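Local coordinates for protein carbonic anhydrase (Neosartorya fumigata, PDB 6LAC) that probably catalyses the reversible hydration of carbon dioxide to hydrogencarbonate, using one zinc ion bound in each subunit, at residues 147-150 and 151-154; 62-66 and 67-71; 117-120 and 121-125. The protein carries 1 engineered substitution. All blocks are in the same frame, centred on the assembly; numbering follows the deposited sequence.

The three contacts are variations on one principle, the start of a helix, within a single beta-class carbonic anhydrase domain. Contact 2 (62-71) opens helix 66-77 at the dimer interface, contact 3 (117-125) forms a one-turn helix after helix 107-117, and contact 1 (147-154) carries the chain from helix 127-148 into helix 150-157. Contacts 1 and 2 are neighbours, their centres about 13 Å apart and nearest atoms about 5 Å, whereas contact 3 lies with its centre about 29 Å from either. The zinc ion, held by Cys34, Asp36, His89 and Cys92, is about 13 Å from the side chain of Val63 in contact 2; contacts 1 and 3 lie away from the metal site.

Contact 1 of 3, residues 147-150 and 151-154; sequences RQSA and EAAE
The carboxylate of Glu151 approaches the preceding residues through OE2, which lies 3.5 Å from Ser149 CB and equally far from Ala150 N; the two atoms sit beyond OE2 a little out of the carboxylate plane, Ser149 CB on one side and Ala150 N on the other. A bend at chi2 (99°) turns the carboxylate back toward Ser149. The setting is a helix N-terminus with Ser149 as N-cap, a break of one residue between helix 127-148 and helix 150-157. Ser149 leaves the helical backbone conformation, and the chain resumes it at once from Ala150.

The serine hydroxyl does the capping. Its OG sits between the backbone N and the carbonyl carbon (chi1 73°), which swings it over the first turn, where it accepts from Ala152 N at 3.3 Å. The same oxygen is hydrogen-bonded to the carbonyl of Leu146 in the preceding helix, and one hydroxyl thereby ties the end of one helix to the beginning of the next. The methyl group of Ala152 lies close alongside, CB to Ser149 OG being 3.1 Å.

Behind the cap the ordinary helical ladder begins. Ala153 N gives a short bond of 2.8 Å to Ser149 O, nearly in line with the carbonyl, and Glu154 N follows with one of 3.1 Å to Ala150 O. At the other end of the segment the guanidinium of Arg147 is held through NH2 by the carbonyl of Ile163, in strand 162-169. Ala153 CB leans over the capped turn, 3.4 Å from Ser149 O and 3.8 Å from Arg147 O.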
loop_
_atom_site.group_PDB
_atom_site.type_symbol
_atom_site.label_atom_id
_atom_site.label_comp_id
_atom_site.label_asym_id
_atom_site.label_seq_id
_atom_site.Cartn_x
_atom_site.Cartn_y
_atom_site.Cartn_z
ATOM N N ARG A 147 13.743 12.624 2.860
ATOM C CA ARG A 147 14.120 13.792 3.713
ATOM C C ARG A 147 14.385 15.028 2.839
ATOM O O ARG A 147 14.237 16.179 3.326
ATOM C CB ARG A 147 15.366 13.475 4.517
ATOM C CG ARG A 147 15.194 12.432 5.592
ATOM C CD ARG A 147 16.405 12.365 6.515
ATOM N NE ARG A 147 16.275 11.372 7.532
ATOM C CZ ARG A 147 17.089 10.371 7.763
ATOM N NH1 ARG A 147 18.242 10.307 7.097
ATOM N NH2 ARG A 147 16.846 9.504 8.691
ATOM N N GLN A 148 14.784 14.864 1.597
ATOM C CA GLN A 148 15.166 16.023 0.743
ATOM C C GLN A 148 13.918 16.596 0.084
ATOM O O GLN A 148 13.924 17.732 -0.481
ATOM C CB GLN A 148 16.283 15.545 -0.178
ATOM C CG GLN A 148 17.522 15.234 0.646
ATOM C CD GLN A 148 18.703 15.221 -0.283
ATOM O OE1 GLN A 148 19.009 14.201 -0.894
ATOM N NE2 GLN A 148 19.301 16.392 -0.456
ATOM N N SER A 149 12.802 15.901 0.150
ATOM C CA SER A 149 11.542 16.477 -0.349
ATOM C C SER A 149 11.239 17.803 0.356
ATOM O O SER A 149 11.544 17.945 1.565
ATOM C CB SER A 149 10.409 15.493 -0.212
ATOM O OG SER A 149 10.009 15.350 1.147
ATOM N N ALA A 150 10.634 18.763 -0.327
ATOM C CA ALA A 150 10.381 20.103 0.244
ATOM C C ALA A 150 9.521 19.969 1.498
ATOM O O ALA A 150 9.802 20.626 2.515
ATOM C CB ALA A 150 9.743 21.020 -0.766
ATOM N N GLU A 151 8.507 19.121 1.455
ATOM C CA GLU A 151 7.524 18.987 2.550
ATOM C C GLU A 151 8.247 18.370 3.749
ATOM O O GLU A 151 8.077 18.860 4.899
ATOM C CB GLU A 151 6.349 18.104 2.111
ATOM C CG GLU A 151 5.758 18.490 0.763
ATOM C CD GLU A 151 6.228 17.660 -0.424
ATOM O OE1 GLU A 151 5.375 17.336 -1.289
ATOM O OE2 GLU A 151 7.431 17.360 -0.514
ATOM N N ALA A 152 9.087 17.378 3.517
ATOM C CA ALA A 152 9.790 16.748 4.659
ATOM C C ALA A 152 10.853 17.719 5.165
ATOM O O ALA A 152 11.062 17.780 6.397
ATOM C CB ALA A 152 10.377 15.418 4.267
ATOM N N ALA A 153 11.589 18.405 4.296
ATOM C CA ALA A 153 12.714 19.255 4.738
ATOM C C ALA A 153 12.189 20.342 5.660
ATOM O O ALA A 153 12.860 20.655 6.675
ATOM C CB ALA A 153 13.451 19.880 3.572
ATOM N N GLU A 154 11.070 20.948 5.328
ATOM C CA GLU A 154 10.453 21.983 6.184
ATOM C C GLU A 154 10.130 21.363 7.543
ATOM O O GLU A 154 10.482 21.989 8.583
ATOM C CB GLU A 154 9.211 22.547 5.500
ATOM C CG GLU A 154 8.646 23.724 6.260
ATOM C CD GLU A 154 7.141 23.972 6.210
ATOM O OE1 GLU A 154 6.416 23.160 5.600
ATOM O OE2 GLU A 154 6.695 24.968 6.846
#

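Contact 2 of 3, residues 62-66 and 67-71; sequences MVDDL and SCKAT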
loop_
_atom_site.group_PDB
_atom_site.type_symbol
_atom_site.label_atom_id
_atom_site.label_comp_id
_atom_site.label_asym_id
_atom_site.label_seq_id
_atom_site.Cartn_x
_atom_site.Cartn_y
_atom_site.Cartn_z
ATOM N N MET A 62 9.148 5.783 -2.677
ATOM C CA MET A 62 8.390 7.024 -2.930
ATOM C C MET A 62 9.071 7.723 -4.102
ATOM O O MET A 62 10.286 8.029 -4.075
ATOM C CB MET A 62 8.415 7.911 -1.692
ATOM C CG MET A 62 7.809 7.224 -0.509
ATOM S SD MET A 62 6.040 7.163 -0.635
ATOM C CE MET A 62 5.757 8.769 0.140
ATOM N N VAL A 63 8.314 7.949 -5.146
ATOM C CA VAL A 63 8.854 8.497 -6.423
ATOM C C VAL A 63 8.132 9.813 -6.692
ATOM O O VAL A 63 7.199 10.206 -5.939
ATOM C CB VAL A 63 8.676 7.460 -7.549
ATOM C CG1 VAL A 63 9.356 6.136 -7.229
ATOM C CG2 VAL A 63 7.221 7.250 -7.897
ATOM N N ASP A 64 8.527 10.465 -7.778
ATOM C CA ASP A 64 7.939 11.776 -8.130
ATOM C C ASP A 64 6.622 11.514 -8.850
ATOM O O ASP A 64 6.620 11.446 -10.101
ATOM C CB ASP A 64 8.889 12.577 -9.017
ATOM C CG ASP A 64 8.426 13.999 -9.274
ATOM O OD1 ASP A 64 7.410 14.413 -8.688
ATOM O OD2 ASP A 64 9.107 14.695 -10.046
ATOM N N ASP A 65 5.554 11.305 -8.090
ATOM C CA ASP A 65 4.236 11.006 -8.693
ATOM C C ASP A 65 3.150 11.552 -7.774
ATOM O O ASP A 65 3.450 11.941 -6.609
ATOM C CB ASP A 65 4.187 9.522 -9.052
ATOM C CG ASP A 65 2.895 9.004 -9.640
ATOM O OD1 ASP A 65 2.445 9.601 -10.656
ATOM O OD2 ASP A 65 2.366 7.984 -9.098
ATOM N N LEU A 66 1.940 11.677 -8.294
ATOM C CA LEU A 66 0.816 12.236 -7.525
ATOM C C LEU A 66 0.602 11.391 -6.267
ATOM O O LEU A 66 0.349 12.009 -5.211
ATOM C CB LEU A 66 -0.446 12.222 -8.392
ATOM C CG LEU A 66 -0.412 13.059 -9.672
ATOM C CD1 LEU A 66 -1.825 13.243 -10.195
ATOM C CD2 LEU A 66 0.256 14.402 -9.417
ATOM N N SER A 67 0.605 10.066 -6.390
ATOM C CA SER A 67 0.255 9.183 -5.250
ATOM C C SER A 67 1.235 9.410 -4.102
ATOM O O SER A 67 0.833 9.565 -2.914
ATOM C CB SER A 67 0.247 7.731 -5.638
ATOM O OG SER A 67 -0.927 7.399 -6.334
ATOM N N CYS A 68 2.497 9.465 -4.431
ATOM C CA CYS A 68 3.512 9.505 -3.368
ATOM C C CYS A 68 3.417 10.884 -2.711
ATOM O O CYS A 68 3.357 10.957 -1.493
ATOM C CB CYS A 68 4.883 9.166 -3.925
ATOM S SG CYS A 68 5.040 7.484 -4.583
ATOM N N LYS A 69 3.222 11.950 -3.473
ATOM C CA LYS A 69 3.079 13.329 -2.969
ATOM C C LYS A 69 1.794 13.526 -2.145
ATOM O O LYS A 69 1.856 14.147 -1.082
ATOM C CB LYS A 69 3.142 14.321 -4.133
ATOM C CG LYS A 69 4.498 14.357 -4.805
ATOM C CD LYS A 69 4.599 15.363 -5.923
ATOM C CE LYS A 69 5.934 15.268 -6.625
ATOM N NZ LYS A 69 7.029 15.792 -5.772
ATOM N N ALA A 70 0.629 13.079 -2.625
ATOM C CA ALA A 70 -0.649 13.214 -1.900
ATOM C C ALA A 70 -0.636 12.390 -0.602
ATOM O O ALA A 70 -1.337 12.729 0.356
ATOM C CB ALA A 70 -1.839 12.820 -2.752
ATOM N N THR A 71 -0.011 11.206 -0.638
ATOM C CA THR A 71 0.002 10.328 0.551
ATOM C C THR A 71 0.833 11.009 1.648
ATOM O O THR A 71 0.392 11.106 2.800
ATOM C CB THR A 71 0.512 8.934 0.192
ATOM O OG1 THR A 71 -0.333 8.417 -0.830
ATOM C CG2 THR A 71 0.456 8.032 1.397
#
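Hydrogen bonding between Val63 and Cys68 draws the loop 62-66 against the start of the helix it leads into. Val63 N points almost straight at Cys68 SG, 3.4 Å away with an angle of 170° at the hydrogen. With SG anti to its own carbonyl carbon (chi1 -64°), the thiol lies back along the helix toward the incoming loop, where a backbone N-H meets it. Regular backbone bonds then set the first turn: Lys69 N to Asp65 O at 3.1 Å and Ala70 N to Leu66 O at 2.8 Å. At the next residue, Ser67 O is gripped from opposite faces of its plane by the backbone N and the OG1 of Thr71, the hydroxyl at 2.6 Å.

Two apolar contacts also fall on this cysteine. Met62, bent at both chi2 and chi3, curls so that SD lies 4.0 Å from Cys68 CB, while Val63 CG2 touches SG. Within the loop the chain makes an inverse gamma turn centred on Asp64, and Asp65 follows as N-cap of helix 66-77, although its carboxylate makes no capping bond within its own helix.

That carboxylate works across the dimer interface instead: OD1 accepts from Leu66 N of the second subunit, and OD2 pairs with Ser67 OG of the second subunit, a bond that Ser67 and the partner's Asp65 repeat in return. The two Asp65 OD2 atoms come close to each other there, which may raise their affinity for a proton. Among charged groups within the chain, a salt bridge between Asp64 OD1 and Lys69 NZ is modelled at 3.2 Å, but OD1 is too close to a neighbouring atom and the pair is doubtful.

Contact 3 of 3, residues 117-120 and 121-125; sequences THRR and TLDSL
This is a local contact within a helix of little more than one turn, residues 119-123, in which His118 and Arg119 meet Leu122 and Asp123 at the surface of the domain. Two backbone bonds build the turn. Leu122 N reaches His118 O at 2.9 Å, nearly in line with the carbonyl, and Asp123 N reaches Arg119 O at 2.8 Å from a direction tilted out of the carbonyl plane. The next step, Ser124 N to Arg120 O, is already weak.

The side chain of Leu122 lies against the same carbonyl, CG 3.3 Å from His118 O, and it also touches Leu134 and Leu137 of helix 127-148. His118 is at the N-cap position and also the first residue to depart from helical geometry after helix 107-117, so it forms the joint between two successive helices. Its ring is directed away from the turn: NE2 is hydrogen-bonded to Glu141 of helix 127-148, while the CG2 methyl of Thr117 lies 3.7 Å above one face, offset toward the rim.

On the outer side Arg119 and Asp123 cross at an angle without forming a salt bridge. Arg119 CG stands opposite its backbone N (chi1 -171°), which brings it toward Asp123 OD2, 3.3 Å away, whereas NE is 4.5 Å from that oxygen. The guanidinium and carboxylate planes are only 22° apart, yet the oxygen lies well out of the guanidinium plane and no N-H points at it, which probably leaves no more than a general attraction between the charges. At the far end Thr121 O is gripped twice by one residue, taking a bond from Ser124 OG at 2.7 Å and another from Ser124 N at 3.1 Å.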
loop_
_atom_site.group_PDB
_atom_site.type_symbol
_atom_site.label_atom_id
_atom_site.label_comp_id
_atom_site.label_asym_id
_atom_site.label_seq_id
_atom_site.Cartn_x
_atom_site.Cartn_y
_atom_site.Cartn_z
ATOM N N THR A 117 25.499 3.212 -8.698
ATOM C CA THR A 117 26.108 3.970 -7.577
ATOM C C THR A 117 26.873 2.985 -6.681
ATOM O O THR A 117 28.008 3.303 -6.253
ATOM C CB THR A 117 25.040 4.765 -6.819
ATOM O OG1 THR A 117 24.397 5.614 -7.768
ATOM C CG2 THR A 117 25.590 5.534 -5.638
ATOM N N HIS A 118 26.291 1.826 -6.355
ATOM C CA HIS A 118 26.847 0.867 -5.376
ATOM C C HIS A 118 27.447 -0.378 -6.030
ATOM O O HIS A 118 27.510 -1.381 -5.370
ATOM C CB HIS A 118 25.762 0.547 -4.325
ATOM C CG HIS A 118 25.230 1.759 -3.642
ATOM N ND1 HIS A 118 25.980 2.510 -2.748
ATOM C CD2 HIS A 118 24.058 2.409 -3.783
ATOM C CE1 HIS A 118 25.256 3.517 -2.302
ATOM N NE2 HIS A 118 24.065 3.504 -2.953
ATOM N N ARG A 119 27.913 -0.245 -7.272
ATOM C CA ARG A 119 28.396 -1.386 -8.091
ATOM C C ARG A 119 29.511 -2.151 -7.353
ATOM O O ARG A 119 29.505 -3.358 -7.390
ATOM C CB ARG A 119 28.854 -0.906 -9.470
ATOM C CG ARG A 119 29.165 -2.045 -10.434
ATOM C CD ARG A 119 29.367 -1.581 -11.872
ATOM N NE ARG A 119 30.626 -0.859 -12.056
ATOM C CZ ARG A 119 31.123 -0.447 -13.225
ATOM N NH1 ARG A 119 30.469 -0.673 -14.355
ATOM N NH2 ARG A 119 32.280 0.198 -13.258
ATOM N N ARG A 120 30.484 -1.450 -6.766
ATOM C CA ARG A 120 31.648 -2.129 -6.131
ATOM C C ARG A 120 31.195 -2.871 -4.872
ATOM O O ARG A 120 31.658 -3.987 -4.654
ATOM C CB ARG A 120 32.754 -1.129 -5.801
ATOM C CG ARG A 120 33.372 -0.489 -7.032
ATOM C CD ARG A 120 34.832 -0.134 -6.758
ATOM N NE ARG A 120 35.531 0.328 -7.959
ATOM C CZ ARG A 120 35.443 1.560 -8.450
ATOM N NH1 ARG A 120 34.698 2.459 -7.833
ATOM N NH2 ARG A 120 36.105 1.885 -9.546
ATOM N N THR A 121 30.294 -2.283 -4.078
ATOM C CA THR A 121 29.666 -2.982 -2.934
ATOM C C THR A 121 28.968 -4.251 -3.458
ATOM O O THR A 121 29.226 -5.358 -2.957
ATOM C CB THR A 121 28.695 -2.083 -2.162
ATOM O OG1 THR A 121 29.382 -0.960 -1.603
ATOM C CG2 THR A 121 28.021 -2.824 -1.035
ATOM N N LEU A 122 28.092 -4.097 -4.446
ATOM C CA LEU A 122 27.265 -5.234 -4.911
ATOM C C LEU A 122 28.172 -6.315 -5.510
ATOM O O LEU A 122 27.941 -7.483 -5.221
ATOM C CB LEU A 122 26.252 -4.724 -5.941
ATOM C CG LEU A 122 25.201 -3.776 -5.357
ATOM C CD1 LEU A 122 24.335 -3.185 -6.450
ATOM C CD2 LEU A 122 24.346 -4.478 -4.331
ATOM N N ASP A 123 29.180 -5.901 -6.282
ATOM C CA ASP A 123 30.108 -6.834 -6.984
ATOM C C ASP A 123 30.905 -7.666 -5.968
ATOM O O ASP A 123 31.368 -8.746 -6.345
ATOM C CB ASP A 123 30.988 -6.067 -7.972
ATOM C CG ASP A 123 30.270 -5.711 -9.270
ATOM O OD1 ASP A 123 29.152 -6.210 -9.467
ATOM O OD2 ASP A 123 30.806 -4.909 -10.059
ATOM N N SER A 124 31.060 -7.210 -4.718
ATOM C CA SER A 124 31.799 -7.926 -3.649
ATOM C C SER A 124 30.951 -9.066 -3.059
ATOM O O SER A 124 31.450 -9.864 -2.243
ATOM C CB SER A 124 32.265 -6.973 -2.576
ATOM O OG SER A 124 31.217 -6.713 -1.651
ATOM N N LEU A 125 29.666 -9.139 -3.424
ATOM C CA LEU A 125 28.737 -10.146 -2.857
ATOM C C LEU A 125 28.258 -11.065 -3.977
ATOM O O LEU A 125 28.378 -10.672 -5.095
ATOM C CB LEU A 125 27.574 -9.356 -2.259
ATOM C CG LEU A 125 27.972 -8.368 -1.168
ATOM C CD1 LEU A 125 26.767 -7.495 -0.809
ATOM C CD2 LEU A 125 28.474 -9.115 0.050
#